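Local coordinates for protein putative oxidoreductase (Klebsiella pneumoniae subsp. pneumoniae MGH 78578, PDB 3E82) that probably acts as a nucleotide-dependent oxidoreductase of the Gfo/Idh/MocA family, pairing a Rossmann-type domain with a C-terminal alpha/beta domain, at residues Asp277-Ile282 and Ala289-Thr294. Sequence-based numbering, arbitrary orientation.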
loop_
_atom_site.group_PDB
_atom_site.type_symbol
_atom_site.label_atom_id
_atom_site.label_comp_id
_atom_site.label_asym_id
_atom_site.label_seq_id
_atom_site.Cartn_x
_atom_site.Cartn_y
_atom_site.Cartn_z
ATOM N N ASP B 277 17.970 -16.185 8.847
ATOM C CA ASP B 277 19.056 -15.271 9.170
ATOM C C ASP B 277 18.860 -13.862 8.592
ATOM O O ASP B 277 19.809 -13.088 8.476
ATOM C CB ASP B 277 20.393 -15.869 8.716
ATOM C CG ASP B 277 20.487 -16.019 7.217
ATOM O OD1 ASP B 277 19.444 -15.899 6.539
ATOM O OD2 ASP B 277 21.606 -16.267 6.715
ATOM N N ASP B 278 17.621 -13.545 8.221
ATOM C CA ASP B 278 17.281 -12.219 7.714
ATOM C C ASP B 278 16.654 -11.583 8.941
ATOM O O ASP B 278 15.551 -11.939 9.346
ATOM C CB ASP B 278 16.260 -12.295 6.576
ATOM C CG ASP B 278 15.812 -10.916 6.101
ATOM O OD1 ASP B 278 16.672 -10.140 5.634
ATOM O OD2 ASP B 278 14.604 -10.605 6.194
ATOM N N PRO B 279 17.356 -10.626 9.554
ATOM C CA PRO B 279 16.830 -9.982 10.750
ATOM C C PRO B 279 15.707 -8.985 10.570
ATOM O O PRO B 279 15.436 -8.503 9.472
ATOM C CB PRO B 279 18.067 -9.326 11.337
ATOM C CG PRO B 279 18.749 -8.836 10.109
ATOM C CD PRO B 279 18.639 -10.019 9.157
ATOM N N LEU B 280 15.054 -8.698 11.682
ATOM C CA LEU B 280 13.997 -7.718 11.718
ATOM C C LEU B 280 14.779 -6.410 11.823
ATOM O O LEU B 280 15.737 -6.325 12.601
ATOM C CB LEU B 280 13.147 -7.929 12.970
ATOM C CG LEU B 280 12.351 -9.239 13.046
ATOM C CD1 LEU B 280 12.312 -9.739 14.488
ATOM C CD2 LEU B 280 10.939 -9.020 12.502
ATOM N N VAL B 281 14.415 -5.418 11.018
ATOM C CA VAL B 281 15.088 -4.122 11.072
ATOM C C VAL B 281 14.123 -3.148 11.754
ATOM O O VAL B 281 13.043 -2.851 11.234
ATOM C CB VAL B 281 15.463 -3.621 9.650
ATOM C CG1 VAL B 281 16.143 -2.270 9.735
ATOM C CG2 VAL B 281 16.389 -4.625 8.971
ATOM N N ILE B 282 14.517 -2.671 12.932
ATOM C CA ILE B 282 13.686 -1.772 13.726
ATOM C C ILE B 282 14.181 -0.328 13.756
ATOM O O ILE B 282 15.370 -0.074 13.957
ATOM C CB ILE B 282 13.594 -2.270 15.184
ATOM C CG1 ILE B 282 13.039 -3.694 15.217
ATOM C CG2 ILE B 282 12.732 -1.324 16.009
ATOM C CD1 ILE B 282 13.080 -4.341 16.600
ATOM N N ALA B 289 18.132 2.646 12.676
ATOM C CA ALA B 289 17.791 1.237 12.660
ATOM C C ALA B 289 18.781 0.311 13.345
ATOM O O ALA B 289 19.988 0.547 13.339
ATOM C CB ALA B 289 17.601 0.793 11.221
ATOM N N HIS B 290 18.241 -0.743 13.948
ATOM C CA HIS B 290 19.046 -1.778 14.575
ATOM C C HIS B 290 18.347 -3.083 14.230
ATOM O O HIS B 290 17.136 -3.105 14.011
ATOM C CB HIS B 290 19.145 -1.606 16.095
ATOM C CG HIS B 290 17.845 -1.748 16.819
ATOM N ND1 HIS B 290 16.901 -0.743 16.858
ATOM C CD2 HIS B 290 17.344 -2.763 17.561
ATOM C CE1 HIS B 290 15.877 -1.133 17.595
ATOM N NE2 HIS B 290 16.120 -2.355 18.036
ATOM N N ALA B 291 19.107 -4.166 14.162
ATOM C CA ALA B 291 18.529 -5.457 13.820
ATOM C C ALA B 291 18.140 -6.264 15.048
ATOM O O ALA B 291 18.648 -6.038 16.144
ATOM C CB ALA B 291 19.505 -6.250 12.967
ATOM N N GLN B 292 17.213 -7.194 14.858
ATOM C CA GLN B 292 16.779 -8.075 15.933
ATOM C C GLN B 292 16.634 -9.453 15.314
ATOM O O GLN B 292 15.959 -9.613 14.289
ATOM C CB GLN B 292 15.446 -7.630 16.526
ATOM C CG GLN B 292 14.991 -8.540 17.660
ATOM C CD GLN B 292 13.800 -8.000 18.419
ATOM O OE1 GLN B 292 13.801 -6.852 18.863
ATOM N NE2 GLN B 292 12.776 -8.835 18.589
ATOM N N ALA B 293 17.288 -10.439 15.918
ATOM C CA ALA B 293 17.239 -11.804 15.408
ATOM C C ALA B 293 15.800 -12.266 15.214
ATOM O O ALA B 293 14.945 -12.047 16.069
ATOM C CB ALA B 293 17.976 -12.758 16.354
ATOM N N THR B 294 15.541 -12.882 14.065
ATOM C CA THR B 294 14.217 -13.402 13.754
ATOM C C THR B 294 14.091 -14.813 14.325
ATOM O O THR B 294 14.976 -15.648 14.138
ATOM C CB THR B 294 13.980 -13.466 12.230
ATOM O OG1 THR B 294 14.185 -12.167 11.658
ATOM C CG2 THR B 294 12.553 -13.925 11.927
#
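Ala289 CB lies 3.7 Å from Val281 CG1 at the turn-side end of an antiparallel beta hairpin, while Ala289 CA lies 3.0 Å from Ile282 O, a CA-H...O contact. The same carbonyl accepts the backbone N-H of His290, and His290 O takes that of Ile282 at 170°, a nearly straight bond; the two reciprocal bonds make Ile282 and His290 a hydrogen-bonded pair. With chi1 at 64°, the His290 imidazole folds back over Ile282, whose CB lies above one ring face, 3.5 Å from CE1. Ala291 faces Val281 in a non-hydrogen-bonded pair and brings its CB 3.8 Å from Pro279 CB. Gln292 then exchanges two backbone bonds with Leu280, its N reaching Leu280 O at 2.8 Å. Its side chain runs out extended on the His290 face, where OE1 comes 3.5 Å from Ile282 CD1 and NE2 is bonded to Gln138 OE1. Two residues further on, Thr294 OG1 donates to Asp278 O at 2.7 Å, 20° from the carbonyl plane, adding a side-chain bond to the four backbone ones. Strand 289-292 is outermost in the chain's mixed sheet; strand 280-284 separates it from strand 248-252, and helix 131-142 packs against Leu280 and Gln292.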